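Local coordinates for probable adhesion protein (Pseudomonas aeruginosa PAO1, PDB 6R3Z) that binds ferrous iron, and here a nickel ion, as the solute-binding protein FpvC, probably delivering metal to a transport system, at residues R162-P167 against V273-Q277; R172-G178 against E190-E196; V222-D228 against K244-H250. All blocks are in the same frame, centred on the assembly; numbering follows the deposited sequence.

Contact 1. Residues R162-P167 against V273-Q277. With EDO (1,2-ethanediol), chain I.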
# COMPACT_ATOMS: atom_id res chain seq x y z
N ARG A 162 -2.87 9.81 20.17
CA ARG A 162 -1.84 9.25 21.03
C ARG A 162 -0.49 9.94 20.79
O ARG A 162 0.51 9.57 21.42
CB ARG A 162 -1.76 7.73 20.84
CG ARG A 162 -2.90 7.03 21.55
CD ARG A 162 -3.62 6.01 20.70
NE ARG A 162 -4.67 5.35 21.50
CZ ARG A 162 -5.97 5.63 21.42
NH1 ARG A 162 -6.83 4.98 22.19
NH2 ARG A 162 -6.41 6.55 20.58
N LEU A 163 -0.46 10.95 19.91
CA LEU A 163 0.78 11.67 19.62
C LEU A 163 0.83 12.99 20.39
O LEU A 163 0.04 13.89 20.09
CB LEU A 163 0.94 11.92 18.11
CG LEU A 163 2.25 12.60 17.71
CD1 LEU A 163 3.44 11.63 17.85
CD2 LEU A 163 2.15 13.20 16.32
N ASN A 164 1.77 13.12 21.35
CA ASN A 164 1.89 14.36 22.11
C ASN A 164 2.49 15.48 21.29
O ASN A 164 1.88 16.54 21.14
CB ASN A 164 2.70 14.15 23.39
CG ASN A 164 1.90 13.48 24.47
OD1 ASN A 164 1.70 12.26 24.44
ND2 ASN A 164 1.41 14.25 25.44
N LYS A 165 3.70 15.26 20.81
CA LYS A 165 4.49 16.24 20.09
C LYS A 165 5.01 15.69 18.78
O LYS A 165 5.23 14.48 18.63
CB LYS A 165 5.72 16.64 20.93
CG LYS A 165 5.42 17.23 22.30
CD LYS A 165 6.70 17.67 22.99
CE LYS A 165 6.44 18.63 24.13
NZ LYS A 165 5.82 17.95 25.30
N ALA A 166 5.34 16.61 17.88
CA ALA A 166 6.02 16.30 16.64
C ALA A 166 7.44 15.87 17.06
O ALA A 166 7.90 16.28 18.14
CB ALA A 166 6.08 17.55 15.78
N PRO A 167 8.14 15.02 16.29
CA PRO A 167 9.49 14.61 16.71
C PRO A 167 10.49 15.76 16.62
O PRO A 167 10.23 16.73 15.91
CB PRO A 167 9.82 13.46 15.76
CG PRO A 167 9.01 13.72 14.55
CD PRO A 167 7.75 14.41 15.00
N VAL A 273 3.49 6.33 15.56
CA VAL A 273 3.28 7.15 16.76
C VAL A 273 4.16 6.66 17.91
O VAL A 273 4.82 7.47 18.56
CB VAL A 273 1.78 7.23 17.14
CG1 VAL A 273 1.59 7.79 18.56
CG2 VAL A 273 1.01 8.08 16.13
N ARG A 274 4.20 5.34 18.14
CA ARG A 274 5.04 4.76 19.22
C ARG A 274 6.53 5.12 19.03
O ARG A 274 7.18 5.53 19.99
CB ARG A 274 4.88 3.24 19.30
CG ARG A 274 5.56 2.66 20.54
CD ARG A 274 5.15 1.23 20.84
NE ARG A 274 5.52 0.31 19.77
CZ ARG A 274 6.67 -0.35 19.71
NH1 ARG A 274 6.92 -1.18 18.71
NH2 ARG A 274 7.59 -0.19 20.66
N ALA A 275 7.05 5.00 17.78
CA ALA A 275 8.44 5.35 17.45
C ALA A 275 8.72 6.82 17.82
O ALA A 275 9.74 7.13 18.45
CB ALA A 275 8.69 5.12 15.97
N ILE A 276 7.78 7.73 17.50
CA ILE A 276 7.96 9.15 17.83
C ILE A 276 7.92 9.34 19.37
O ILE A 276 8.79 10.02 19.93
CB ILE A 276 6.92 10.05 17.10
CG1 ILE A 276 7.04 9.94 15.56
CG2 ILE A 276 7.02 11.51 17.60
CD1 ILE A 276 5.77 10.44 14.75
N GLN A 277 6.93 8.75 20.03
CA GLN A 277 6.76 8.84 21.49
C GLN A 277 8.03 8.35 22.22
O GLN A 277 8.47 8.99 23.17
CB GLN A 277 5.52 8.05 21.95
CG GLN A 277 4.17 8.60 21.45
CD GLN A 277 3.72 9.88 22.12
OE1 GLN A 277 3.69 10.95 21.51
NE2 GLN A 277 3.34 9.80 23.39
C1 EDO I . -10.73 5.81 21.63
O1 EDO I . -9.69 4.84 21.57
C2 EDO I . -10.66 6.74 20.40
O2 EDO I . -9.38 7.36 20.31
O HOH W 1 5.47 12.81 20.79

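Contact 2. Residues R172-G178 against E190-E196. With NI (nickel (II) ion), chain B.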
# COMPACT_ATOMS: atom_id res chain seq x y z
N ARG A 172 15.71 11.37 12.31
CA ARG A 172 15.84 10.82 10.96
C ARG A 172 15.34 9.39 10.95
O ARG A 172 15.57 8.63 11.89
CB ARG A 172 17.25 10.92 10.42
CG ARG A 172 17.62 12.33 9.90
CD ARG A 172 18.96 12.27 9.18
NE ARG A 172 19.49 13.59 8.80
CZ ARG A 172 19.21 14.22 7.66
NH1 ARG A 172 18.35 13.68 6.80
NH2 ARG A 172 19.75 15.40 7.40
N VAL A 173 14.67 9.02 9.85
CA VAL A 173 14.00 7.73 9.65
C VAL A 173 14.57 7.00 8.42
O VAL A 173 14.81 7.62 7.39
CB VAL A 173 12.48 8.04 9.44
CG1 VAL A 173 11.70 6.87 8.87
CG2 VAL A 173 11.84 8.54 10.74
N ALA A 174 14.72 5.69 8.53
CA ALA A 174 15.09 4.82 7.42
C ALA A 174 14.03 3.69 7.31
O ALA A 174 13.35 3.38 8.29
CB ALA A 174 16.47 4.22 7.64
N THR A 175 13.87 3.11 6.11
CA THR A 175 12.95 1.99 5.91
C THR A 175 13.68 0.92 5.08
O THR A 175 14.59 1.27 4.33
CB THR A 175 11.60 2.37 5.26
OG1 THR A 175 11.77 2.69 3.86
CG2 THR A 175 10.86 3.49 6.01
N ILE A 176 13.28 -0.35 5.20
CA ILE A 176 13.91 -1.42 4.38
C ILE A 176 13.31 -1.32 2.95
O ILE A 176 14.06 -1.20 1.98
CB ILE A 176 13.65 -2.83 5.00
CG1 ILE A 176 14.34 -3.01 6.38
CG2 ILE A 176 14.07 -3.96 4.01
CD1 ILE A 176 15.86 -2.90 6.42
N HIS A 177 11.96 -1.38 2.86
CA HIS A 177 11.19 -1.30 1.61
C HIS A 177 10.78 0.16 1.42
O HIS A 177 10.47 0.83 2.40
CB HIS A 177 9.96 -2.22 1.70
CG HIS A 177 9.29 -2.52 0.39
ND1 HIS A 177 9.72 -3.56 -0.43
CD2 HIS A 177 8.17 -1.97 -0.15
CE1 HIS A 177 8.87 -3.59 -1.44
NE2 HIS A 177 7.90 -2.68 -1.30
N GLY A 178 10.79 0.65 0.17
CA GLY A 178 10.42 2.05 -0.11
C GLY A 178 8.91 2.29 -0.13
O GLY A 178 8.41 2.98 -1.01
N GLU A 190 9.75 12.75 6.52
CA GLU A 190 10.42 12.26 5.32
C GLU A 190 11.28 11.04 5.67
O GLU A 190 11.71 10.90 6.82
CB GLU A 190 11.36 13.36 4.80
CG GLU A 190 11.01 13.93 3.45
CD GLU A 190 12.02 14.94 2.93
OE1 GLU A 190 12.79 15.50 3.74
OE2 GLU A 190 12.05 15.16 1.69
N VAL A 191 11.55 10.19 4.68
CA VAL A 191 12.42 9.02 4.83
C VAL A 191 13.83 9.47 4.37
O VAL A 191 14.02 9.86 3.21
CB VAL A 191 11.92 7.80 4.01
CG1 VAL A 191 12.92 6.65 4.08
CG2 VAL A 191 10.54 7.33 4.49
N THR A 192 14.81 9.39 5.27
CA THR A 192 16.20 9.76 4.94
C THR A 192 16.81 8.71 3.98
O THR A 192 17.50 9.08 3.02
CB THR A 192 17.04 9.90 6.23
OG1 THR A 192 16.67 11.11 6.88
CG2 THR A 192 18.56 9.95 5.95
N ALA A 193 16.60 7.42 4.29
CA ALA A 193 17.22 6.37 3.48
C ALA A 193 16.36 5.12 3.39
O ALA A 193 15.69 4.77 4.35
CB ALA A 193 18.59 6.01 4.08
N VAL A 194 16.42 4.44 2.23
CA VAL A 194 15.73 3.17 1.97
C VAL A 194 16.85 2.15 1.69
O VAL A 194 17.72 2.38 0.84
CB VAL A 194 14.71 3.30 0.79
CG1 VAL A 194 14.13 1.95 0.39
CG2 VAL A 194 13.59 4.29 1.13
N VAL A 195 16.86 1.04 2.45
CA VAL A 195 17.90 0.02 2.34
C VAL A 195 17.87 -0.70 0.99
O VAL A 195 18.93 -0.90 0.39
CB VAL A 195 17.89 -0.96 3.55
CG1 VAL A 195 19.04 -1.97 3.47
CG2 VAL A 195 17.93 -0.19 4.87
N GLU A 196 16.68 -1.10 0.52
CA GLU A 196 16.57 -1.77 -0.79
C GLU A 196 16.97 -0.77 -1.90
O GLU A 196 16.43 0.34 -1.96
CB GLU A 196 15.15 -2.27 -1.02
CG GLU A 196 14.86 -3.52 -0.20
CD GLU A 196 13.52 -4.19 -0.47
OE1 GLU A 196 12.62 -3.55 -1.07
OE2 GLU A 196 13.38 -5.36 -0.08
NI NI B . 6.16 -2.63 -2.62
O HOH W 2 14.20 11.07 7.94
O HOH W 3 11.22 -5.56 1.43
O HOH W 4 11.94 -0.94 -1.96

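Contact 3. Residues V222-D228 against K244-H250. With NI (nickel (II) ion), chain B.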
# COMPACT_ATOMS: atom_id res chain seq x y z
N VAL A 222 15.61 5.73 13.77
CA VAL A 222 14.75 4.55 13.69
C VAL A 222 14.79 3.93 12.30
O VAL A 222 15.04 4.62 11.31
CB VAL A 222 13.28 4.85 14.12
CG1 VAL A 222 13.20 5.50 15.51
CG2 VAL A 222 12.53 5.69 13.09
N ILE A 223 14.51 2.61 12.24
CA ILE A 223 14.36 1.88 11.00
C ILE A 223 13.03 1.11 11.05
O ILE A 223 12.73 0.46 12.06
CB ILE A 223 15.59 1.00 10.59
CG1 ILE A 223 15.41 0.42 9.16
CG2 ILE A 223 15.87 -0.10 11.64
CD1 ILE A 223 16.74 0.09 8.42
N PHE A 224 12.23 1.23 9.98
CA PHE A 224 10.97 0.50 9.83
C PHE A 224 11.19 -0.65 8.86
O PHE A 224 11.46 -0.42 7.67
CB PHE A 224 9.81 1.40 9.37
CG PHE A 224 9.45 2.50 10.34
CD1 PHE A 224 8.73 2.21 11.50
CD2 PHE A 224 9.83 3.81 10.10
CE1 PHE A 224 8.40 3.23 12.40
CE2 PHE A 224 9.52 4.82 11.02
CZ PHE A 224 8.78 4.53 12.15
N SER A 225 11.13 -1.89 9.38
CA SER A 225 11.29 -3.10 8.58
C SER A 225 9.93 -3.68 8.13
O SER A 225 8.87 -3.15 8.49
CB SER A 225 12.14 -4.14 9.32
OG SER A 225 11.46 -4.64 10.47
N GLU A 226 9.96 -4.76 7.34
CA GLU A 226 8.75 -5.39 6.81
C GLU A 226 8.25 -6.54 7.65
O GLU A 226 8.98 -7.50 7.90
CB GLU A 226 9.02 -5.93 5.38
CG GLU A 226 9.24 -4.85 4.33
CD GLU A 226 8.02 -3.98 4.18
OE1 GLU A 226 7.02 -4.45 3.58
OE2 GLU A 226 8.03 -2.87 4.74
N ILE A 227 6.95 -6.50 8.00
CA ILE A 227 6.31 -7.63 8.68
C ILE A 227 5.97 -8.72 7.61
O ILE A 227 6.12 -9.91 7.89
CB ILE A 227 5.01 -7.18 9.42
CG1 ILE A 227 5.30 -6.13 10.51
CG2 ILE A 227 4.28 -8.40 10.01
CD1 ILE A 227 4.03 -5.36 11.06
N ASP A 228 5.45 -8.29 6.43
CA ASP A 228 4.89 -9.16 5.40
C ASP A 228 5.84 -10.19 4.82
O ASP A 228 5.62 -11.39 5.01
CB ASP A 228 4.24 -8.34 4.29
CG ASP A 228 2.92 -7.72 4.72
OD1 ASP A 228 2.46 -8.01 5.87
OD2 ASP A 228 2.35 -6.92 3.94
N LYS A 244 17.18 1.91 16.41
CA LYS A 244 15.99 1.27 16.96
C LYS A 244 15.10 0.72 15.83
O LYS A 244 14.84 1.42 14.86
CB LYS A 244 15.17 2.24 17.85
CG LYS A 244 15.81 2.56 19.19
CD LYS A 244 14.87 3.41 20.05
CE LYS A 244 15.48 3.77 21.39
NZ LYS A 244 14.58 4.65 22.19
N LEU A 245 14.66 -0.52 15.98
CA LEU A 245 13.87 -1.21 14.98
C LEU A 245 12.37 -1.30 15.32
O LEU A 245 11.99 -1.69 16.43
CB LEU A 245 14.45 -2.62 14.75
CG LEU A 245 13.68 -3.56 13.82
CD1 LEU A 245 13.84 -3.15 12.38
CD2 LEU A 245 14.11 -5.01 14.03
N TYR A 246 11.53 -0.95 14.33
CA TYR A 246 10.08 -1.07 14.35
C TYR A 246 9.70 -1.76 13.03
O TYR A 246 10.52 -1.79 12.11
CB TYR A 246 9.39 0.30 14.49
CG TYR A 246 9.79 1.05 15.74
CD1 TYR A 246 10.91 1.88 15.75
CD2 TYR A 246 9.04 0.95 16.91
CE1 TYR A 246 11.28 2.58 16.89
CE2 TYR A 246 9.41 1.65 18.06
CZ TYR A 246 10.54 2.45 18.05
OH TYR A 246 10.96 3.18 19.14
N SER A 247 8.52 -2.36 12.97
CA SER A 247 8.09 -3.05 11.76
C SER A 247 6.70 -2.58 11.34
O SER A 247 5.85 -2.27 12.19
CB SER A 247 8.13 -4.56 11.96
OG SER A 247 9.45 -5.00 12.22
N LEU A 248 6.52 -2.49 10.02
CA LEU A 248 5.30 -2.03 9.37
C LEU A 248 4.78 -3.05 8.37
O LEU A 248 5.54 -3.90 7.87
CB LEU A 248 5.52 -0.67 8.69
CG LEU A 248 5.97 0.51 9.56
CD1 LEU A 248 6.27 1.72 8.70
CD2 LEU A 248 4.90 0.89 10.64
N SER A 249 3.49 -2.94 8.06
CA SER A 249 2.82 -3.79 7.11
C SER A 249 2.64 -3.10 5.76
O SER A 249 2.10 -1.99 5.69
CB SER A 249 1.46 -4.24 7.65
OG SER A 249 0.80 -5.04 6.69
N HIS A 250 3.01 -3.81 4.68
CA HIS A 250 2.80 -3.37 3.30
C HIS A 250 1.31 -3.73 2.92
O HIS A 250 0.87 -3.45 1.80
CB HIS A 250 3.76 -4.18 2.40
CG HIS A 250 3.96 -3.68 0.99
ND1 HIS A 250 2.94 -3.73 0.04
CD2 HIS A 250 5.12 -3.32 0.37
CE1 HIS A 250 3.50 -3.35 -1.10
NE2 HIS A 250 4.80 -3.08 -0.95
NI NI B . 6.16 -2.63 -2.62
O HOH W 5 5.28 -5.49 5.51

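Contact 1. Residues R162-P167 against V273-Q277
Gln277, in the last turn of helix 260-277, reaches across to Asn164 of the loop 162-167. From CB the chain leaves with CG anti to the carbonyl carbon (chi1 -65°), and CG lies 3.8 Å from Arg162 O. A second bend (chi2 -73°) turns the amide against the loop backbone, with CD 3.3 Å from Arg162 O. At the tip the two amide atoms take separate partners on Asn164. OE1 accepts a hydrogen from Asn164 N at 2.9 Å in a nearly straight bond (167° at the hydrogen), the donor tilted from the carbonyl plane, while NE2 gives a hydrogen to Asn164 OD1 at 3.1 Å. The two side chains cross at about a right angle, yet their amide planes are nearly coplanar. OE1 also accepts from a water that receives the N-H of Lys165, so one oxygen gathers two loop amides, one directly and one through solvent.

The loop links helix 138-160 to strand 172-175, and the contact lays it over the C-terminal helix. Beside the polar grip the packing is apolar: Leu163 CD1 meets Ile276 CG2 at 3.6 Å, and Pro167 CB approaches the same methyl at 3.9 Å. Val273 CG1 lies 3.5 Å from Arg162 O. Farther out, the Arg162 guanidinium offers NH1 and NH2 to the two hydroxyls of an ethanediol molecule, probably from the crystallisation liquor.

Contact 2. Residues R172-G178 against E190-E196
Arg172 and Thr192 cross at about a right angle. The arginine chain runs extended from CG to NE past the threonine hydroxyl, and its NH1 donates to Thr192 OG1 at 3.1 Å, the oxygen lying at the guanidinium edge and in its plane. A water joins this hydroxyl to Val173 N and Glu190 O. Farther along, Thr175 lies obliquely to Val194, with OG1 3.7 Å from Val194 CG2. Its chi1 of 72° sets that hydroxyl between the backbone N and the carbonyl carbon, from where it donates to His177 O at 2.7 Å, above the carbonyl plane.

The backbones pair in parallel, Ala174 beside Ala193 and Thr175 beside Val194, as two strands of a beta-alpha-beta unit whose helix is 181-185. Thr175 bonds through N to Ala193 O and through O to Val195 N. Past the strands the alternation ends: the next amide, Glu196 N, bonds to the next carbonyl, Ile176 O. Ile176 and Val195 lie side by side, pointing the same way.

The carboxylate of Glu196 stands oblique to the His177 ring, their planes 65° apart. His177 ND1 makes only a weak hydrogen bond to Glu196 OE1 (3.0 Å, 121° at the hydrogen), but a water bridges ND1 to OE2. The other ring nitrogen, His177 NE2, binds nickel at 2.2 Å, completing a six-histidine site with His41, His66, His111, His199 and His250.

Contact 3. Residues V222-D228 against K244-H250
Ser225 and Ser247 lie side by side on one face of two parallel strands, within a regular run of backbone hydrogen bonds. Ile223 and Ser225 each use both N and O: Ile223 N bonds to Lys244 O and its carbonyl accepts from Tyr246 N, while Ser225 N bonds to Tyr246 O and its carbonyl accepts from Leu248 N at 2.9 Å. Ile227 N, just past its strand, bonds to Leu248 O. Between the serine side chains Ser247 OG donates to Ser225 OG at 2.7 Å, and Leu245 CD1 packs 3.4 Å from the accepting oxygen.

Apolar contacts fill the face that carries Phe224, Tyr246 and Leu248. Leu248 CD1 lies obliquely against Phe224, 3.6 Å from its CB, and Tyr246 CB comes equally near to Phe224 CD1. The Tyr246 ring reaches on to Val222, CE1 being 3.8 Å from CG1, and its OH bonds to Glu278. Helix 260-277 packs on this aromatic face. On the other face Ile223 CG2 touches Leu245 CD1.

Polar contacts gather at the C-terminal ends of the strands. One water donates to Glu226 OE1 and Leu248 O and accepts from Asp228 N and His250 N, tying the strand ends to the loops that follow. Asp228 OD2 receives only a weak bond from His250 N (3.3 Å) and is also bonded to Ser252. Glu226 OE1 lies 3.5 Å from His250 CB, while OE2 is bonded to Tyr180. In His250 chi1 (-166°) swings the ring off the strand end and chi2 (-68°) turns NE2 to the nickel. The two strands and helix 234-241 form a beta-alpha-beta unit, and the loop after strand 244-248 places the metal ligand His250 at the C-terminal end of the parallel sheet, as in cluster 9 solute-binding proteins.

Overall arrangement
Contacts 2 and 3 belong to one parallel sheet, in which strands 172-175 and 220-226 are neighbours joined by backbone bonds of Ala174 with Val222 and Phe224. Each pairs an inner strand with an outer one, 193-194 or 244-248, and each supplies one histidine to the nickel. Contact 3 is the more buried, with nine of its fourteen touching residues buried against six in contact 2, and has an aromatic and aliphatic face. Contact 1 lies nearer the surface and away from the metal, in the loop and C-terminal helix that enclose both along the chain, and relies on an amide pair and a few methyl groups. It meets contact 3 where Arg274 and Ala275 pack on Tyr246, and Ala275 also on Phe224, but does not touch contact 2.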